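Local structure of epsin 1 (Danio rerio, 5LP0) at residues Trp59-Ile73 with Gln107-Val119. The protein probably binds membranes rich in phosphatidylinositol 4,5-bisphosphate through its ENTH domain, bends them and promotes clathrin-coated invaginations during receptor-mediated endocytosis. Sequence-based numbering, arbitrary orientation. Where two conformers were deposited one is given.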
ATOM      1  N   TRP A  59      -7.368  -3.331  11.529  1.00  8.97           N
ATOM      2  CA  TRP A  59      -6.488  -2.176  11.346  1.00  8.24           C
ATOM      3  C   TRP A  59      -5.168  -2.498  10.641  1.00  7.84           C
ATOM      4  O   TRP A  59      -4.637  -1.657   9.883  1.00  7.98           O
ATOM      5  CB  TRP A  59      -6.180  -1.506  12.679  1.00 10.05           C
ATOM      6  CG  TRP A  59      -5.290  -2.325  13.554  1.00  9.33           C
ATOM      7  CD1 TRP A  59      -5.674  -3.255  14.489  1.00 12.36           C
ATOM      8  CD2 TRP A  59      -3.861  -2.283  13.593  1.00 10.89           C
ATOM      9  NE1 TRP A  59      -4.567  -3.801  15.081  1.00 12.56           N
ATOM     10  CE2 TRP A  59      -3.443  -3.214  14.564  1.00 13.24           C
ATOM     11  CE3 TRP A  59      -2.890  -1.540  12.903  1.00 11.06           C
ATOM     12  CZ2 TRP A  59      -2.097  -3.435  14.855  1.00 16.07           C
ATOM     13  CZ3 TRP A  59      -1.554  -1.764  13.195  1.00 14.73           C
ATOM     14  CH2 TRP A  59      -1.171  -2.694  14.169  1.00 14.90           C
ATOM     15  N   ARG A  60      -4.623  -3.700  10.843  1.00  7.65           N
ATOM     16  CA  ARG A  60      -3.328  -4.006  10.245  1.00  8.43           C
ATOM     17  C   ARG A  60      -3.467  -4.143   8.713  1.00  7.59           C
ATOM     18  O   ARG A  60      -2.506  -3.930   7.992  1.00  8.99           O
ATOM     19  CB  ARG A  60      -2.693  -5.262  10.833  1.00 11.60           C
ATOM     20  CG  ARG A  60      -1.177  -5.187  10.756  1.00 18.87           C
ATOM     21  CD  ARG A  60      -0.516  -6.482  11.178  1.00 18.39           C
ATOM     22  NE  ARG A  60      -0.942  -6.883  12.514  1.00 21.72           N
ATOM     23  CZ  ARG A  60      -0.323  -6.543  13.638  1.00 25.19           C
ATOM     24  NH1 ARG A  60       0.767  -5.784  13.608  1.00 23.67           N
ATOM     25  NH2 ARG A  60      -0.802  -6.966  14.804  1.00 29.45           N
ATOM     26  N   HIS A  61      -4.660  -4.466   8.217  1.00  7.39           N
ATOM     27  CA  HIS A  61      -4.922  -4.428   6.776  1.00  6.12           C
ATOM     28  C   HIS A  61      -4.603  -3.041   6.280  1.00  6.22           C
ATOM     29  O   HIS A  61      -3.993  -2.882   5.227  1.00  7.31           O
ATOM     30  CB  HIS A  61      -6.400  -4.690   6.458  1.00  6.14           C
ATOM     31  CG  HIS A  61      -6.818  -6.122   6.582  1.00  6.46           C
ATOM     32  ND1 HIS A  61      -8.123  -6.523   6.385  1.00  7.89           N
ATOM     33  CD2 HIS A  61      -6.118  -7.238   6.892  1.00  7.71           C
ATOM     34  CE1 HIS A  61      -8.206  -7.832   6.553  1.00 11.13           C
ATOM     35  NE2 HIS A  61      -7.004  -8.292   6.838  1.00 12.51           N
ATOM     36  N   VAL A  62      -5.022  -2.030   7.034  1.00  6.08           N
ATOM     37  CA  VAL A  62      -4.896  -0.644   6.584  1.00  6.88           C
ATOM     38  C   VAL A  62      -3.432  -0.224   6.679  1.00  7.41           C
ATOM     39  O   VAL A  62      -2.857   0.351   5.747  1.00  6.09           O
ATOM     40  CB  VAL A  62      -5.753   0.311   7.480  1.00  7.12           C
ATOM     41  CG1 VAL A  62      -5.641   1.763   6.988  1.00  5.79           C
ATOM     42  CG2 VAL A  62      -7.215  -0.116   7.521  1.00  7.40           C
ATOM     43  N   TYR A  63      -2.800  -0.536   7.805  1.00  6.00           N
ATOM     44  CA  TYR A  63      -1.395  -0.191   8.008  1.00  4.51           C
ATOM     45  C   TYR A  63      -0.501  -0.836   6.938  1.00  6.98           C
ATOM     46  O   TYR A  63       0.286  -0.151   6.270  1.00  6.09           O
ATOM     47  CB  TYR A  63      -0.988  -0.642   9.406  1.00  7.76           C
ATOM     48  CG  TYR A  63       0.398  -0.225   9.819  1.00  8.82           C
ATOM     49  CD1 TYR A  63       0.665   1.074  10.221  1.00  8.15           C
ATOM     50  CD2 TYR A  63       1.445  -1.140   9.813  1.00 11.63           C
ATOM     51  CE1 TYR A  63       1.932   1.453  10.616  1.00 10.93           C
ATOM     52  CE2 TYR A  63       2.710  -0.768  10.197  1.00 18.85           C
ATOM     53  CZ  TYR A  63       2.948   0.531  10.596  1.00 14.61           C
ATOM     54  OH  TYR A  63       4.219   0.893  10.989  1.00 19.86           O
ATOM     55  N   LYS A  64      -0.648  -2.151   6.739  1.00  5.89           N
ATOM     56  CA  LYS A  64       0.169  -2.875   5.758  1.00  7.26           C
ATOM     57  C   LYS A  64      -0.154  -2.482   4.303  1.00  6.00           C
ATOM     58  O   LYS A  64       0.742  -2.446   3.450  1.00  7.81           O
ATOM     59  CB  LYS A  64       0.061  -4.386   5.984  1.00  8.03           C
ATOM     60  CG  LYS A  64       0.758  -4.819   7.281  1.00  8.65           C
ATOM     61  CD  LYS A  64       0.468  -6.257   7.727  1.00 11.91           C
ATOM     62  CE  LYS A  64       1.202  -7.257   6.848  1.00 14.63           C
ATOM     63  NZ  LYS A  64       0.888  -8.649   7.288  1.00 14.74           N
ATOM     64  N   ALA A  65      -1.408  -2.157   4.025  1.00  5.84           N
ATOM     65  CA  ALA A  65      -1.768  -1.649   2.699  1.00  5.45           C
ATOM     66  C   ALA A  65      -1.080  -0.325   2.442  1.00  6.25           C
ATOM     67  O   ALA A  65      -0.699  -0.053   1.293  1.00  6.36           O
ATOM     68  CB  ALA A  65      -3.282  -1.520   2.544  1.00  6.65           C
ATOM     69  N   MET A  66      -0.825   0.474   3.482  1.00  5.65           N
ATOM     70  CA  MET A  66      -0.145   1.757   3.247  1.00  5.70           C
ATOM     71  C   MET A  66       1.340   1.480   3.001  1.00  7.41           C
ATOM     72  O   MET A  66       1.958   2.126   2.147  1.00  8.30           O
ATOM     73  CB  MET A  66      -0.298   2.739   4.409  1.00  6.73           C
ATOM     74  CG  MET A  66      -1.636   3.447   4.431  1.00  5.72           C
ATOM     75  SD  MET A  66      -1.687   4.810   5.608  1.00  9.10           S
ATOM     76  CE  MET A  66      -1.771   3.820   7.097  1.00  7.89           C
ATOM     77  N   THR A  67       1.918   0.509   3.704  1.00  6.34           N
ATOM     78  CA  THR A  67       3.301   0.117   3.443  1.00  6.95           C
ATOM     79  C   THR A  67       3.435  -0.384   2.011  1.00  7.78           C
ATOM     80  O   THR A  67       4.341   0.015   1.286  1.00  7.82           O
ATOM     81  CB  THR A  67       3.737  -0.935   4.414  1.00  7.07           C
ATOM     82  OG1 THR A  67       3.668  -0.368   5.728  1.00 11.65           O
ATOM     83  CG2 THR A  67       5.171  -1.384   4.121  1.00  9.62           C
ATOM     84  N   LEU A  68       2.492  -1.214   1.577  1.00  6.42           N
ATOM     85  CA  LEU A  68       2.516  -1.709   0.210  1.00  4.75           C
ATOM     86  C   LEU A  68       2.307  -0.561  -0.783  1.00  7.20           C
ATOM     87  O   LEU A  68       3.045  -0.447  -1.771  1.00  7.82           O
ATOM     88  CB  LEU A  68       1.472  -2.800   0.027  1.00  6.90           C
ATOM     89  CG  LEU A  68       1.328  -3.285  -1.414  1.00  5.71           C
ATOM     90  CD1 LEU A  68       2.629  -3.926  -1.898  1.00  9.70           C
ATOM     91  CD2 LEU A  68       0.188  -4.271  -1.524  1.00  9.01           C
ATOM     92  N   MET A  69       1.330   0.299  -0.551  1.00  6.82           N
ATOM     93  CA  MET A  69       1.077   1.385  -1.474  1.00  7.55           C
ATOM     94  C   MET A  69       2.310   2.274  -1.586  1.00  6.43           C
ATOM     95  O   MET A  69       2.685   2.657  -2.701  1.00  8.40           O
ATOM     96  CB  MET A  69      -0.144   2.209  -1.070  1.00  7.46           C
ATOM     97  CG  MET A  69      -0.598   3.142  -2.198  1.00  8.25           C
ATOM     98  SD  MET A  69      -1.265   2.242  -3.650  1.00 11.33           S
ATOM     99  CE  MET A  69      -3.018   2.366  -3.328  1.00 13.51           C
ATOM    100  N   GLU A  70       2.964   2.592  -0.477  1.00  7.13           N
ATOM    101  CA  GLU A  70       4.176   3.385  -0.534  1.00 10.21           C
ATOM    102  C   GLU A  70       5.235   2.714  -1.410  1.00  8.96           C
ATOM    103  O   GLU A  70       5.873   3.352  -2.265  1.00  8.79           O
ATOM    104  CB  GLU A  70       4.724   3.594   0.867  1.00 11.73           C
ATOM    105  CG  GLU A  70       6.020   4.393   0.870  1.00 16.09           C
ATOM    106  CD  GLU A  70       6.553   4.622   2.258  1.00 22.95           C
ATOM    107  OE1 GLU A  70       6.120   3.932   3.208  1.00 30.88           O
ATOM    108  OE2 GLU A  70       7.410   5.513   2.406  1.00 25.90           O
ATOM    109  N   TYR A  71       5.441   1.428  -1.190  1.00  7.75           N
ATOM    110  CA  TYR A  71       6.413   0.678  -1.977  1.00  8.19           C
ATOM    111  C   TYR A  71       6.063   0.723  -3.471  1.00  8.71           C
ATOM    112  O   TYR A  71       6.937   0.892  -4.322  1.00 11.00           O
ATOM    113  CB  TYR A  71       6.466  -0.767  -1.494  1.00 10.61           C
ATOM    114  CG  TYR A  71       7.516  -1.600  -2.198  1.00 10.16           C
ATOM    115  CD1 TYR A  71       8.778  -1.720  -1.673  1.00 11.78           C
ATOM    116  CD2 TYR A  71       7.237  -2.258  -3.383  1.00 12.24           C
ATOM    117  CE1 TYR A  71       9.732  -2.489  -2.285  1.00 11.16           C
ATOM    118  CE2 TYR A  71       8.203  -3.016  -4.028  1.00 17.16           C
ATOM    119  CZ  TYR A  71       9.452  -3.115  -3.477  1.00 14.90           C
ATOM    120  OH  TYR A  71      10.423  -3.864  -4.090  1.00 18.48           O
ATOM    121  N   LEU A  72       4.786   0.579  -3.815  1.00  7.14           N
ATOM    122  CA  LEU A  72       4.367   0.597  -5.216  1.00  7.78           C
ATOM    123  C   LEU A  72       4.460   1.987  -5.841  1.00  8.62           C
ATOM    124  O   LEU A  72       4.797   2.140  -7.019  1.00  9.10           O
ATOM    125  CB  LEU A  72       2.938   0.075  -5.306  1.00  7.73           C
ATOM    126  CG  LEU A  72       2.684  -1.364  -4.867  1.00  7.70           C
ATOM    127  CD1 LEU A  72       1.198  -1.713  -5.057  1.00  7.60           C
ATOM    128  CD2 LEU A  72       3.573  -2.368  -5.614  1.00  9.81           C
ATOM    129  N   ILE A  73       4.168   3.017  -5.067  1.00  8.51           N
ATOM    130  CA  ILE A  73       4.344   4.394  -5.514  1.00  7.39           C
ATOM    131  C   ILE A  73       5.802   4.638  -5.911  1.00 10.18           C
ATOM    132  O   ILE A  73       6.071   5.257  -6.953  1.00 10.84           O
ATOM    133  CB  ILE A  73       3.941   5.382  -4.395  1.00 10.11           C
ATOM    134  CG1 ILE A  73       2.414   5.466  -4.275  1.00  9.53           C
ATOM    135  CG2 ILE A  73       4.546   6.763  -4.617  1.00 11.30           C
ATOM    136  CD1 ILE A  73       1.932   5.989  -2.909  1.00 11.36           C
ATOM    137  N   GLN A 107      -3.609   1.328  18.597  1.00 14.98           N
ATOM    138  CA  GLN A 107      -2.998   0.889  17.343  1.00 15.31           C
ATOM    139  C   GLN A 107      -3.249   1.914  16.245  1.00 13.62           C
ATOM    140  O   GLN A 107      -2.482   2.013  15.295  1.00 16.22           O
ATOM    141  CB  GLN A 107      -3.509  -0.496  16.931  1.00 16.27           C
ATOM    142  CG  GLN A 107      -3.214  -1.599  17.975  1.00 17.72           C
ATOM    143  CD  GLN A 107      -1.740  -1.936  18.106  1.00 19.79           C
ATOM    144  OE1 GLN A 107      -0.899  -1.447  17.364  1.00 21.77           O
ATOM    145  NE2 GLN A 107      -1.426  -2.785  19.071  1.00 29.19           N
ATOM    146  N   GLY A 108      -4.323   2.680  16.386  1.00 11.71           N
ATOM    147  CA  GLY A 108      -4.658   3.707  15.419  1.00 10.22           C
ATOM    148  C   GLY A 108      -3.564   4.739  15.249  1.00 10.00           C
ATOM    149  O   GLY A 108      -3.378   5.250  14.135  1.00 10.89           O
ATOM    150  N   VAL A 109      -2.807   5.042  16.304  1.00  9.41           N
ATOM    151  CA  VAL A 109      -1.732   6.022  16.175  1.00 11.93           C
ATOM    152  C   VAL A 109      -0.730   5.670  15.061  1.00 13.42           C
ATOM    153  O   VAL A 109      -0.238   6.571  14.371  1.00 12.13           O
ATOM    154  CB  VAL A 109      -0.991   6.250  17.517  1.00 13.18           C
ATOM    155  CG1 VAL A 109       0.091   5.217  17.738  1.00 17.52           C
ATOM    156  CG2 VAL A 109      -0.409   7.649  17.562  1.00 15.94           C
ATOM    157  N   ASN A 110      -0.403   4.391  14.891  1.00 13.06           N
ATOM    158  CA  ASN A 110       0.493   3.982  13.819  0.53 15.59           C
ATOM    159  C   ASN A 110      -0.118   4.249  12.451  1.00 12.39           C
ATOM    160  O   ASN A 110       0.571   4.670  11.525  1.00 10.36           O
ATOM    161  CB  ASN A 110       0.778   2.474  13.883  0.53 20.87           C
ATOM    162  CG  ASN A 110       1.173   1.995  15.260  0.53 18.81           C
ATOM    163  OD1 ASN A 110       2.261   2.311  15.742  0.53 21.11           O
ATOM    164  ND2 ASN A 110       0.309   1.190  15.888  0.53 17.33           N
ATOM    165  N   VAL A 111      -1.423   4.005  12.332  1.00  8.43           N
ATOM    166  CA  VAL A 111      -2.118   4.257  11.078  1.00  8.91           C
ATOM    167  C   VAL A 111      -2.114   5.745  10.760  1.00  8.06           C
ATOM    168  O   VAL A 111      -1.815   6.143   9.635  1.00  7.71           O
ATOM    169  CB  VAL A 111      -3.569   3.724  11.104  1.00  8.42           C
ATOM    170  CG1 VAL A 111      -4.321   4.109   9.839  1.00 10.36           C
ATOM    171  CG2 VAL A 111      -3.532   2.219  11.256  1.00 14.56           C
ATOM    172  N   ARG A 112      -2.388   6.585  11.753  1.00  6.91           N
ATOM    173  CA  ARG A 112      -2.517   8.017  11.516  1.00  6.83           C
ATOM    174  C   ARG A 112      -1.190   8.611  11.101  1.00  7.35           C
ATOM    175  O   ARG A 112      -1.136   9.448  10.191  1.00  7.43           O
ATOM    176  CB  ARG A 112      -3.042   8.742  12.767  1.00  8.66           C
ATOM    177  CG  ARG A 112      -4.477   8.335  13.145  1.00  8.02           C
ATOM    178  CD  ARG A 112      -5.054   9.182  14.275  1.00  9.93           C
ATOM    179  NE  ARG A 112      -4.466   8.974  15.605  1.00 11.45           N
ATOM    180  CZ  ARG A 112      -4.841   8.046  16.482  1.00 10.21           C
ATOM    181  NH1 ARG A 112      -5.784   7.159  16.189  1.00 11.97           N
ATOM    182  NH2 ARG A 112      -4.261   8.003  17.684  1.00 13.24           N
ATOM    183  N   GLU A 113      -0.112   8.167  11.736  1.00  7.66           N
ATOM    184  CA  GLU A 113       1.204   8.704  11.406  1.00  8.36           C
ATOM    185  C   GLU A 113       1.681   8.255  10.023  1.00  7.40           C
ATOM    186  O   GLU A 113       2.209   9.068   9.268  1.00  8.90           O
ATOM    187  CB  GLU A 113       2.222   8.310  12.483  1.00 10.19           C
ATOM    188  CG  GLU A 113       3.655   8.700  12.162  1.00 11.15           C
ATOM    189  CD  GLU A 113       3.904  10.191  12.212  1.00 14.42           C
ATOM    190  OE1 GLU A 113       3.011  10.947  12.644  1.00 21.54           O
ATOM    191  OE2 GLU A 113       5.019  10.599  11.810  1.00 20.58           O
ATOM    192  N   LYS A 114       1.481   6.972   9.693  1.00  7.62           N
ATOM    193  CA  LYS A 114       1.843   6.461   8.379  1.00  7.39           C
ATOM    194  C   LYS A 114       1.052   7.193   7.288  1.00  8.52           C
ATOM    195  O   LYS A 114       1.615   7.556   6.262  1.00  7.85           O
ATOM    196  CB  LYS A 114       1.655   4.940   8.332  1.00  9.43           C
ATOM    197  CG  LYS A 114       2.080   4.297   7.018  1.00 10.29           C
ATOM    198  CD  LYS A 114       2.090   2.765   7.082  1.00 10.53           C
ATOM    199  CE  LYS A 114       3.349   2.247   7.749  1.00 14.09           C
ATOM    200  NZ  LYS A 114       4.577   2.448   6.932  1.00 15.26           N
ATOM    201  N   ALA A 115      -0.239   7.435   7.515  1.00  7.56           N
ATOM    202  CA  ALA A 115      -1.062   8.187   6.579  1.00  8.05           C
ATOM    203  C   ALA A 115      -0.529   9.612   6.396  1.00  8.38           C
ATOM    204  O   ALA A 115      -0.447  10.111   5.285  1.00  8.26           O
ATOM    205  CB  ALA A 115      -2.513   8.224   7.039  1.00 10.31           C
ATOM    206  N   LYS A 116      -0.187  10.281   7.491  1.00  7.49           N
ATOM    207  CA  LYS A 116       0.349  11.636   7.425  1.00  8.31           C
ATOM    208  C   LYS A 116       1.552  11.677   6.489  1.00  8.55           C
ATOM    209  O   LYS A 116       1.651  12.562   5.605  1.00  8.58           O
ATOM    210  CB  LYS A 116       0.764  12.081   8.825  1.00  9.32           C
ATOM    211  CG  LYS A 116       1.391  13.450   8.900  1.00 14.91           C
ATOM    212  CD  LYS A 116       1.881  13.775  10.301  1.00 20.42           C
ATOM    213  CE  LYS A 116       2.521  15.142  10.328  1.00 31.73           C
ATOM    214  NZ  LYS A 116       2.732  15.592  11.725  1.00 39.51           N
ATOM    215  N   GLN A 117       2.486  10.740   6.692  1.00  7.29           N
ATOM    216  CA  GLN A 117       3.701  10.710   5.877  1.00  8.33           C
ATOM    217  C   GLN A 117       3.435  10.375   4.414  1.00  8.53           C
ATOM    218  O   GLN A 117       4.098  10.912   3.516  1.00 10.02           O
ATOM    219  CB  GLN A 117       4.744   9.756   6.474  1.00  9.72           C
ATOM    220  CG  GLN A 117       5.089  10.075   7.922  1.00  9.60           C
ATOM    221  CD  GLN A 117       5.685  11.447   8.136  1.00 11.74           C
ATOM    222  OE1 GLN A 117       6.180  12.094   7.213  1.00 14.67           O
ATOM    223  NE2 GLN A 117       5.708  11.866   9.379  1.00 11.67           N
ATOM    224  N   LEU A 118       2.476   9.493   4.164  1.00  7.39           N
ATOM    225  CA  LEU A 118       2.184   9.105   2.802  1.00  7.64           C
ATOM    226  C   LEU A 118       1.526  10.256   2.058  1.00  8.54           C
ATOM    227  O   LEU A 118       1.784  10.463   0.885  1.00  9.72           O
ATOM    228  CB  LEU A 118       1.319   7.834   2.789  1.00  8.69           C
ATOM    229  CG  LEU A 118       0.903   7.214   1.458  1.00  9.35           C
ATOM    230  CD1 LEU A 118       2.130   6.983   0.620  1.00 12.33           C
ATOM    231  CD2 LEU A 118       0.151   5.906   1.670  1.00 11.21           C
ATOM    232  N   VAL A 119       0.707  11.043   2.746  1.00  7.45           N
ATOM    233  CA  VAL A 119       0.054  12.175   2.122  1.00  9.21           C
ATOM    234  C   VAL A 119       1.098  13.237   1.749  1.00 11.06           C
ATOM    235  O   VAL A 119       1.058  13.769   0.637  1.00 10.49           O
ATOM    236  CB  VAL A 119      -1.007  12.806   3.052  1.00  9.57           C
ATOM    237  CG1 VAL A 119      -1.465  14.148   2.498  1.00 13.01           C
ATOM    238  CG2 VAL A 119      -2.210  11.870   3.216  1.00 11.48           C
TER
HETATM  239  O   HOH W   1       3.788   3.693   4.182  1.00 14.31           O
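Met-66 and Val-111 interlock as knobs into holes where segments 59-73 and 108-119 of the all-helical ENTH domain run nearly parallel, 24° between their N-to-C directions. The apolar side is tight: Met-66 sits among Val-111, Lys-114, Ala-115 and Leu-118, its chain bent at chi3 (-74°) to bring CE within 3.8 Å of Val-111 CG1 while SD rests on Ala-115. Val-111 in turn fills the hollow of Trp-59, Val-62, Tyr-63 and Met-66, and Leu-118 CD1 meets Ile-73 CD1 at 3.7 Å. At the N-terminal end Gln-107 lies flat on the Trp-59 indole, CB over the six-membered ring and the amide 10° from its plane; Arg-60 CB covers the opposite face. With an alanine at Trp-59, Gln-107 would probably lose the surface it lies on and a gap would open beside Val-111. Helix 59-75 also carries His-61, probably part of the phosphatidylinositol 4,5-bisphosphate site. The other flank is polar, hydrated and partly exposed. Lys-114 lays CE across one face of the Tyr-63 ring, 3.6 Å from its centroid. Only its ammonium end is loose: NZ makes an off-centre cation-pi contact with that ring (4.9 Å to the centroid) and a weak hydrogen bond to Thr-67 OG1 (3.2 Å). A water between NZ and Glu-70 OE1 accepts from NZ; Glu-70 OE2 is salt-bridged to Lys-74. The lysine thus gives its methylenes to packing and keeps its charge at the watered rim, probably steadied by Glu-70.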